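Local coordinates for protein flavin-dependent thymidylate synthase (Thermus thermophilus, PDB 6J61) that probably catalyses the FAD-dependent reductive methylation of dUMP to dTMP, with methylenetetrahydrofolate as methyl donor and NADPH supplying reducing equivalents, as a homotetramer, at residues A26-A31 and A46-Y51; V70-F75 and R194-A199; A77-R82 and E188-I193. All coordinates share one frame; numbering follows the deposited sequence.

Contact 1. Residues A26-A31 and A46-Y51; sequences AIVQAA and AALIDY
The backbone bond from A31 N to I27 O, 2.9 Å long, spans one turn of helix 24-32 and places the side chains of these two residues on the same face, both turned toward helix 42-54. That face meets I49 and L48. I27 and I49 approach with matching shapes: each holds CG1 anti to its carbonyl carbon and extends beyond it, which leaves the two CD1 methyls in contact at 4.2 Å while the chains cross at about a right angle. One layer along, L48 CD1 touches both A31 CB, at 4.2 Å, and V28 CG2; the latter approach is unusually short, and with the leucine's chi1 of -148° its detail is doubtful. Small A31 leaves room for the leucine branch.

The helix axes stay 9.8 Å apart and cross at 75°, so the packing is confined to a compact patch. Helix 209-220 extends it, with A211 against I27 and L210 against I49. I27 also lies near L174, a residue of the predicted FAD site. Because only methyl groups and hydrocarbon branches meet between the two segments, the fit rests on shape and on the exclusion of water, without a directional bond to fix it.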
# COMPACT_ATOMS: atom_id res chain seq x y z
N ALA A 26 -4.61 -21.30 -9.02
CA ALA A 26 -3.57 -20.29 -8.92
C ALA A 26 -3.06 -20.12 -7.48
O ALA A 26 -1.86 -19.91 -7.25
CB ALA A 26 -4.08 -18.97 -9.47
N ILE A 27 -3.97 -20.21 -6.52
CA ILE A 27 -3.60 -20.07 -5.12
C ILE A 27 -2.63 -21.19 -4.75
O ILE A 27 -1.52 -20.95 -4.24
CB ILE A 27 -4.82 -20.18 -4.22
CG1 ILE A 27 -5.93 -19.28 -4.75
CG2 ILE A 27 -4.47 -19.78 -2.82
CD1 ILE A 27 -7.26 -19.51 -4.08
N VAL A 28 -3.05 -22.41 -5.05
CA VAL A 28 -2.26 -23.60 -4.77
C VAL A 28 -0.92 -23.61 -5.54
O VAL A 28 0.12 -24.00 -5.00
CB VAL A 28 -3.10 -24.88 -5.09
CG1 VAL A 28 -3.20 -25.12 -6.59
CG2 VAL A 28 -2.52 -26.07 -4.39
N GLN A 29 -0.96 -23.16 -6.79
CA GLN A 29 0.23 -23.09 -7.62
C GLN A 29 1.28 -22.15 -7.00
O GLN A 29 2.45 -22.52 -6.83
CB GLN A 29 -0.15 -22.61 -9.02
CG GLN A 29 1.03 -22.15 -9.88
CD GLN A 29 0.59 -21.54 -11.19
OE1 GLN A 29 -0.22 -20.61 -11.23
NE2 GLN A 29 1.11 -22.07 -12.28
N ALA A 30 0.86 -20.93 -6.68
CA ALA A 30 1.76 -19.94 -6.07
C ALA A 30 2.24 -20.44 -4.71
O ALA A 30 3.39 -20.22 -4.33
CB ALA A 30 1.04 -18.61 -5.91
N ALA A 31 1.36 -21.10 -3.96
CA ALA A 31 1.73 -21.62 -2.66
C ALA A 31 2.86 -22.63 -2.81
O ALA A 31 3.77 -22.69 -1.99
CB ALA A 31 0.53 -22.28 -1.99
N ALA A 46 -8.08 -28.43 -1.94
CA ALA A 46 -9.07 -27.84 -1.06
C ALA A 46 -8.43 -27.84 0.33
O ALA A 46 -8.52 -26.86 1.06
CB ALA A 46 -10.33 -28.67 -1.05
N ALA A 47 -7.77 -28.93 0.68
CA ALA A 47 -7.12 -29.05 1.97
C ALA A 47 -6.02 -27.99 2.14
O ALA A 47 -5.94 -27.35 3.19
CB ALA A 47 -6.53 -30.46 2.14
N LEU A 48 -5.19 -27.82 1.11
CA LEU A 48 -4.12 -26.83 1.16
C LEU A 48 -4.74 -25.44 1.24
O LEU A 48 -4.33 -24.61 2.04
CB LEU A 48 -3.24 -26.90 -0.09
CG LEU A 48 -1.73 -26.57 0.02
CD1 LEU A 48 -1.21 -26.09 -1.33
CD2 LEU A 48 -1.48 -25.50 1.08
N ILE A 49 -5.73 -25.19 0.40
CA ILE A 49 -6.35 -23.89 0.42
C ILE A 49 -6.99 -23.62 1.77
O ILE A 49 -6.92 -22.50 2.29
CB ILE A 49 -7.37 -23.75 -0.71
CG1 ILE A 49 -6.63 -23.65 -2.05
CG2 ILE A 49 -8.25 -22.53 -0.47
CD1 ILE A 49 -7.53 -23.59 -3.28
N ASP A 50 -7.59 -24.64 2.36
CA ASP A 50 -8.22 -24.48 3.66
C ASP A 50 -7.16 -24.11 4.69
O ASP A 50 -7.36 -23.24 5.53
CB ASP A 50 -8.89 -25.77 4.11
CG ASP A 50 -9.65 -25.58 5.39
OD1 ASP A 50 -10.79 -25.06 5.32
OD2 ASP A 50 -9.12 -25.93 6.47
N TYR A 51 -6.03 -24.80 4.60
CA TYR A 51 -4.92 -24.57 5.51
C TYR A 51 -4.39 -23.13 5.45
O TYR A 51 -4.16 -22.49 6.48
CB TYR A 51 -3.81 -25.59 5.20
CG TYR A 51 -2.55 -25.42 6.00
CD1 TYR A 51 -1.63 -24.41 5.69
CD2 TYR A 51 -2.28 -26.23 7.10
CE1 TYR A 51 -0.50 -24.22 6.45
CE2 TYR A 51 -1.14 -26.04 7.88
CZ TYR A 51 -0.26 -25.03 7.54
OH TYR A 51 0.86 -24.81 8.30

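Contact 2. Residues V70-F75 and R194-A199; sequences VKAPIF and RQYARA
Y196 reaches from helix 191-207 to strand 65-73 and gives its hydroxyl proton to a backbone carbonyl, Y196 OH to K71 O at 2.6 Å. The oxygen arrives in the carbonyl plane on a lone pair, with a C=O...O angle of 138°, while K71 O itself sits at the edge of the phenol ring. Around this bond the ring is held by small apolar groups. A72 CB approaches Y196 CZ to 3.4 Å, V70 CG1 comes to 3.9 Å from Y196 CE1 nearer the root of the ring, and P73 CD lies 3.8 Å from Y196 OH; all three approach obliquely. V70 offers that methyl because CG1 is anti to its backbone N (chi1 -171°).

Strand alternation explains the choice of residues. V70 and A72 turn their side chains toward the helix, and the short alanine makes room for the phenol's outer end; K71 turns away and carries its ammonium to a salt bridge with E101. The strand is held in turn by backbone bonds to F14 and F168, one on each neighbouring strand of the antiparallel sheet. V9 and V15 of that sheet also pack on Y196.

The helix runs nearly antiparallel to the strand, at 167°, with an axis separation of 11.0 Å, a gap that a tyrosine can span. The long aromatic side chain thus supplies both the apolar filling and a polar end, and its buried hydroxyl pays for its place by donating to a main-chain acceptor, which should fix where the ring lies along the strand.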
# COMPACT_ATOMS: atom_id res chain seq x y z
N VAL A 70 -18.34 -1.28 -12.09
CA VAL A 70 -19.40 -1.01 -11.13
C VAL A 70 -20.08 0.34 -11.35
O VAL A 70 -19.43 1.35 -11.61
CB VAL A 70 -18.85 -1.02 -9.67
CG1 VAL A 70 -20.00 -0.96 -8.65
CG2 VAL A 70 -17.98 -2.25 -9.46
N LYS A 71 -21.41 0.33 -11.23
CA LYS A 71 -22.21 1.54 -11.38
C LYS A 71 -22.92 1.68 -10.04
O LYS A 71 -23.64 0.77 -9.61
CB LYS A 71 -23.22 1.35 -12.52
CG LYS A 71 -24.07 2.57 -12.82
CD LYS A 71 -25.01 2.33 -14.00
CE LYS A 71 -25.82 3.59 -14.28
NZ LYS A 71 -26.90 3.38 -15.28
N ALA A 72 -22.72 2.81 -9.37
CA ALA A 72 -23.34 3.00 -8.07
C ALA A 72 -23.46 4.45 -7.66
O ALA A 72 -22.82 5.33 -8.22
CB ALA A 72 -22.54 2.25 -7.01
N PRO A 73 -24.30 4.71 -6.64
CA PRO A 73 -24.50 6.08 -6.14
C PRO A 73 -23.18 6.58 -5.55
O PRO A 73 -22.42 5.81 -4.96
CB PRO A 73 -25.58 5.90 -5.08
CG PRO A 73 -26.32 4.69 -5.55
CD PRO A 73 -25.22 3.77 -5.98
N ILE A 74 -22.92 7.87 -5.69
CA ILE A 74 -21.69 8.44 -5.18
C ILE A 74 -21.48 8.11 -3.70
O ILE A 74 -20.37 7.72 -3.32
CB ILE A 74 -21.66 9.97 -5.41
CG1 ILE A 74 -21.47 10.24 -6.89
CG2 ILE A 74 -20.54 10.62 -4.64
CD1 ILE A 74 -21.57 11.72 -7.27
N PHE A 75 -22.51 8.23 -2.87
CA PHE A 75 -22.33 7.94 -1.45
C PHE A 75 -21.92 6.48 -1.19
O PHE A 75 -21.31 6.16 -0.17
CB PHE A 75 -23.57 8.32 -0.62
CG PHE A 75 -24.71 7.37 -0.72
CD1 PHE A 75 -25.50 7.32 -1.87
CD2 PHE A 75 -25.01 6.51 0.33
CE1 PHE A 75 -26.57 6.44 -1.96
CE2 PHE A 75 -26.08 5.63 0.25
CZ PHE A 75 -26.86 5.59 -0.90
N ARG A 194 -23.92 -3.06 1.14
CA ARG A 194 -23.98 -4.48 1.47
C ARG A 194 -24.46 -5.24 0.23
O ARG A 194 -23.90 -6.27 -0.13
CB ARG A 194 -24.95 -4.76 2.62
CG ARG A 194 -24.54 -4.17 3.94
CD ARG A 194 -24.73 -5.18 5.06
NE ARG A 194 -26.10 -5.64 5.19
CZ ARG A 194 -27.09 -4.88 5.64
NH1 ARG A 194 -26.84 -3.63 6.01
NH2 ARG A 194 -28.32 -5.36 5.74
N GLN A 195 -25.49 -4.70 -0.42
CA GLN A 195 -26.06 -5.32 -1.61
C GLN A 195 -25.01 -5.46 -2.69
O GLN A 195 -24.97 -6.46 -3.39
CB GLN A 195 -27.26 -4.51 -2.13
CG GLN A 195 -28.35 -4.24 -1.08
CD GLN A 195 -28.53 -5.40 -0.10
OE1 GLN A 195 -28.81 -6.53 -0.50
NE2 GLN A 195 -28.36 -5.12 1.19
N TYR A 196 -24.15 -4.46 -2.83
CA TYR A 196 -23.10 -4.54 -3.84
C TYR A 196 -22.11 -5.63 -3.46
O TYR A 196 -21.60 -6.34 -4.31
CB TYR A 196 -22.37 -3.19 -3.98
CG TYR A 196 -23.06 -2.23 -4.91
CD1 TYR A 196 -22.86 -2.31 -6.30
CD2 TYR A 196 -23.96 -1.27 -4.42
CE1 TYR A 196 -23.53 -1.45 -7.17
CE2 TYR A 196 -24.63 -0.41 -5.29
CZ TYR A 196 -24.41 -0.51 -6.66
OH TYR A 196 -25.11 0.31 -7.51
N ALA A 197 -21.83 -5.75 -2.17
CA ALA A 197 -20.91 -6.78 -1.70
C ALA A 197 -21.52 -8.18 -1.95
O ALA A 197 -20.80 -9.14 -2.24
CB ALA A 197 -20.60 -6.56 -0.21
N ARG A 198 -22.84 -8.28 -1.83
CA ARG A 198 -23.52 -9.55 -2.06
C ARG A 198 -23.33 -9.96 -3.53
O ARG A 198 -23.00 -11.11 -3.84
CB ARG A 198 -25.02 -9.45 -1.75
CG ARG A 198 -25.36 -9.28 -0.27
CD ARG A 198 -26.69 -9.98 0.05
NE ARG A 198 -27.67 -9.10 0.71
CZ ARG A 198 -27.76 -8.91 2.02
NH1 ARG A 198 -26.92 -9.53 2.86
NH2 ARG A 198 -28.69 -8.08 2.51
N ALA A 199 -23.53 -9.01 -4.42
CA ALA A 199 -23.36 -9.25 -5.84
C ALA A 199 -21.96 -9.81 -6.09
O ALA A 199 -21.78 -10.84 -6.74
CB ALA A 199 -23.56 -7.96 -6.61

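Contact 3. Residues A77-R82 and E188-I193; sequences ARQWFR and EAQWEI. With FAD (flavin-adenine dinucleotide), chain N; PO4 (phosphate ion), chain L.
I193 provides the apolar part, wedging its CD1 methyl against helix 74-80 at W80. With CG1 anti to the backbone N (chi1 -166°), the branch carries CD1 to 3.8 Å from W80 N and 4.1 Å from W80 CB. Its other branch, CG2, lies 3.5 Å from Q79 OE1. An isoleucine suits the place because one arm lies along the helix backbone at W80 while the other lies against the amide oxygen of Q79. The W80 indole is directed into an aromatic cluster with F168, W170 and F180.

Among polar neighbours, the amides of Q79 and Q190 come near without bonding: Q79 NE2 is 3.5 Å from Q190 OE1, and their planes stand 86° apart. Each has its own partner. Q190, at the N-cap position of helix 191-207, sends NE2 to E192 OE1 at 3.2 Å, in its own amide plane but from above the carboxylate, while its OE1 accepts from R157 of the third subunit.

R82 opens the ThyX motif, and Q79 to R82 are predicted to bind dUMP, which a bound phosphate makes plausible here. This ion, probably from the crystallisation liquor, is also held by S92 and G93 of the third subunit, so it may mark the place of a substrate phosphate.

Q79 and R82 both bind the phosphate. Q79 NE2 donates to phosphate O1 at 2.8 Å (N-H...O 153°). R82 meets phosphate O3 at the edge of its guanidinium, through NH2 at 3.0 Å and more weakly through NH1. FAD O2 lies 3.7 Å above one guanidinium face, toward the rim, and R78 O above the opposite face. R82 NH2 also forms a salt bridge with E90 of the third subunit.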
# COMPACT_ATOMS: atom_id res chain seq x y z
N ALA A 77 -20.07 4.86 -3.50
CA ALA A 77 -18.73 4.88 -4.07
C ALA A 77 -17.68 5.34 -3.07
O ALA A 77 -16.57 4.81 -3.04
CB ALA A 77 -18.70 5.77 -5.30
N ARG A 78 -18.03 6.33 -2.25
CA ARG A 78 -17.10 6.86 -1.26
C ARG A 78 -16.71 5.88 -0.16
O ARG A 78 -15.58 5.91 0.33
CB ARG A 78 -17.68 8.15 -0.65
CG ARG A 78 -17.52 9.34 -1.58
CD ARG A 78 -18.28 10.57 -1.11
NE ARG A 78 -17.73 11.15 0.11
CZ ARG A 78 -18.39 11.23 1.27
NH1 ARG A 78 -19.62 10.74 1.37
NH2 ARG A 78 -17.82 11.81 2.32
N GLN A 79 -17.64 5.00 0.23
CA GLN A 79 -17.35 4.01 1.26
C GLN A 79 -16.52 2.93 0.60
O GLN A 79 -15.61 2.35 1.19
CB GLN A 79 -18.64 3.39 1.78
CG GLN A 79 -19.70 4.42 2.07
CD GLN A 79 -20.89 3.84 2.79
OE1 GLN A 79 -21.40 2.79 2.41
NE2 GLN A 79 -21.33 4.51 3.85
N TRP A 80 -16.85 2.66 -0.65
CA TRP A 80 -16.14 1.66 -1.39
C TRP A 80 -14.68 2.09 -1.57
O TRP A 80 -13.77 1.26 -1.47
CB TRP A 80 -16.80 1.49 -2.76
CG TRP A 80 -16.50 0.18 -3.42
CD1 TRP A 80 -15.29 -0.43 -3.55
CD2 TRP A 80 -17.44 -0.65 -4.11
NE1 TRP A 80 -15.41 -1.60 -4.27
CE2 TRP A 80 -16.72 -1.76 -4.62
CE3 TRP A 80 -18.82 -0.57 -4.34
CZ2 TRP A 80 -17.34 -2.77 -5.36
CZ3 TRP A 80 -19.43 -1.58 -5.07
CH2 TRP A 80 -18.69 -2.66 -5.57
N PHE A 81 -14.46 3.37 -1.84
CA PHE A 81 -13.11 3.86 -2.08
C PHE A 81 -12.24 3.98 -0.83
O PHE A 81 -11.04 4.24 -0.94
CB PHE A 81 -13.15 5.20 -2.84
CG PHE A 81 -13.75 5.10 -4.22
CD1 PHE A 81 -14.19 3.87 -4.73
CD2 PHE A 81 -13.92 6.24 -5.00
CE1 PHE A 81 -14.78 3.79 -6.00
CE2 PHE A 81 -14.52 6.16 -6.27
CZ PHE A 81 -14.95 4.93 -6.76
N ARG A 82 -12.84 3.79 0.34
CA ARG A 82 -12.09 3.84 1.60
C ARG A 82 -11.07 2.72 1.62
O ARG A 82 -10.14 2.73 2.42
CB ARG A 82 -13.03 3.68 2.80
CG ARG A 82 -13.91 4.88 3.10
CD ARG A 82 -13.08 6.08 3.55
NE ARG A 82 -13.85 7.32 3.57
CZ ARG A 82 -14.98 7.50 4.26
NH1 ARG A 82 -15.47 6.50 4.99
NH2 ARG A 82 -15.61 8.66 4.20
N GLU A 188 -23.16 -4.14 9.86
CA GLU A 188 -22.87 -2.78 10.28
C GLU A 188 -22.64 -1.87 9.07
O GLU A 188 -22.70 -0.64 9.17
CB GLU A 188 -21.62 -2.75 11.17
CG GLU A 188 -21.70 -3.57 12.43
CD GLU A 188 -21.60 -5.06 12.17
OE1 GLU A 188 -22.57 -5.65 11.66
OE2 GLU A 188 -20.53 -5.63 12.47
N ALA A 189 -22.36 -2.47 7.92
CA ALA A 189 -22.12 -1.72 6.69
C ALA A 189 -23.45 -1.18 6.23
O ALA A 189 -24.48 -1.79 6.48
CB ALA A 189 -21.51 -2.65 5.62
N GLN A 190 -23.47 -0.03 5.55
CA GLN A 190 -24.75 0.51 5.10
C GLN A 190 -25.38 -0.45 4.09
O GLN A 190 -24.70 -1.01 3.24
CB GLN A 190 -24.57 1.90 4.47
CG GLN A 190 -25.87 2.69 4.39
CD GLN A 190 -25.68 4.16 4.01
OE1 GLN A 190 -24.78 4.85 4.53
NE2 GLN A 190 -26.54 4.66 3.14
N TRP A 191 -26.69 -0.62 4.20
CA TRP A 191 -27.45 -1.52 3.33
C TRP A 191 -27.09 -1.43 1.84
O TRP A 191 -26.87 -2.46 1.19
CB TRP A 191 -28.96 -1.27 3.48
CG TRP A 191 -29.82 -2.26 2.74
CD1 TRP A 191 -30.23 -3.49 3.19
CD2 TRP A 191 -30.31 -2.15 1.39
NE1 TRP A 191 -30.95 -4.14 2.21
CE2 TRP A 191 -31.01 -3.34 1.10
CE3 TRP A 191 -30.24 -1.15 0.41
CZ2 TRP A 191 -31.63 -3.57 -0.14
CZ3 TRP A 191 -30.85 -1.38 -0.82
CH2 TRP A 191 -31.54 -2.58 -1.08
N GLU A 192 -27.03 -0.22 1.29
CA GLU A 192 -26.72 -0.07 -0.13
C GLU A 192 -25.45 -0.82 -0.53
O GLU A 192 -25.47 -1.65 -1.44
CB GLU A 192 -26.56 1.41 -0.52
CG GLU A 192 -27.86 2.21 -0.62
CD GLU A 192 -28.66 2.19 0.66
OE1 GLU A 192 -28.06 2.20 1.76
OE2 GLU A 192 -29.90 2.18 0.57
N ILE A 193 -24.35 -0.53 0.16
CA ILE A 193 -23.11 -1.17 -0.19
C ILE A 193 -23.13 -2.66 0.15
O ILE A 193 -22.45 -3.46 -0.51
CB ILE A 193 -21.90 -0.44 0.45
CG1 ILE A 193 -20.61 -0.93 -0.21
CG2 ILE A 193 -21.87 -0.65 1.95
CD1 ILE A 193 -19.42 -0.02 -0.03
PA FAD N . -8.05 -1.23 2.82
O1A FAD N . -8.15 0.22 2.54
O2A FAD N . -8.28 -2.06 1.46
O5B FAD N . -6.59 -1.54 3.40
C5B FAD N . -6.52 -2.89 3.86
C4B FAD N . -5.29 -3.01 4.75
O4B FAD N . -4.11 -2.69 3.96
C3B FAD N . -5.34 -1.99 5.87
O3B FAD N . -6.02 -2.46 7.03
C2B FAD N . -3.87 -1.68 6.14
O2B FAD N . -3.33 -2.61 7.08
C1B FAD N . -3.22 -1.81 4.73
N9A FAD N . -3.06 -0.49 4.03
C8A FAD N . -3.52 -0.18 2.78
N7A FAD N . -3.21 1.05 2.46
C5A FAD N . -2.51 1.61 3.47
C6A FAD N . -1.92 2.89 3.70
N6A FAD N . -1.99 3.88 2.74
N1A FAD N . -1.28 3.11 4.87
C2A FAD N . -1.20 2.17 5.82
N3A FAD N . -1.74 0.95 5.65
C4A FAD N . -2.40 0.63 4.51
N1 FAD N . -14.03 5.83 8.20
C2 FAD N . -14.09 7.15 8.43
O2 FAD N . -13.40 7.89 7.75
N3 FAD N . -14.89 7.70 9.37
C4 FAD N . -15.71 6.93 10.18
O4 FAD N . -16.42 7.44 11.03
C4X FAD N . -15.68 5.44 9.98
N5 FAD N . -16.42 4.60 10.70
C5X FAD N . -16.37 3.25 10.50
C6 FAD N . -17.18 2.37 11.31
C7 FAD N . -17.14 1.00 11.12
C7M FAD N . -18.01 0.12 11.99
C8 FAD N . -16.29 0.42 10.11
C8M FAD N . -16.23 -1.07 9.89
C9 FAD N . -15.49 1.25 9.30
C9A FAD N . -15.50 2.68 9.47
N10 FAD N . -14.70 3.55 8.67
C10 FAD N . -14.76 4.93 8.90
C1' FAD N . -13.79 3.05 7.60
C2' FAD N . -12.46 2.46 8.14
O2' FAD N . -11.78 3.40 8.96
C3' FAD N . -11.56 2.04 6.95
O3' FAD N . -11.15 3.21 6.21
C4' FAD N . -12.30 1.05 5.99
O4' FAD N . -13.05 0.08 6.75
C5' FAD N . -11.30 0.33 5.10
O5' FAD N . -10.66 -0.69 5.88
P FAD N . -9.16 -0.91 5.35
O1P FAD N . -8.44 0.39 5.26
O2P FAD N . -8.43 -1.88 6.39
O3P FAD N . -9.24 -1.67 3.88
P PO4 L . -19.81 7.73 5.19
O1 PO4 L . -20.67 7.24 4.09
O2 PO4 L . -20.20 9.11 5.55
O3 PO4 L . -18.39 7.71 4.75
O4 PO4 L . -19.96 6.84 6.38

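Contact 1 closes first along the chain, joining helices 24-32 and 42-54; strand 65-73, which opens contact 2, follows. The centre of contact 1 lies 30 Å from those of contacts 2 and 3, and the nearest atoms are about 17 Å and 20 Å away, so it is a separate helical patch. Contacts 2 and 3 are neighbours, their centres 7 Å apart: contact 2 sets strand 65-73, and contact 3 the following helix 74-80, against helix 191-207, and contact 3 is nested within the loop that contact 2 closes. Y196 CB packs on W80 CZ3, and F75 on Q190 and E192. Contact 3 reaches the predicted dUMP site, where the third subunit completes the surroundings.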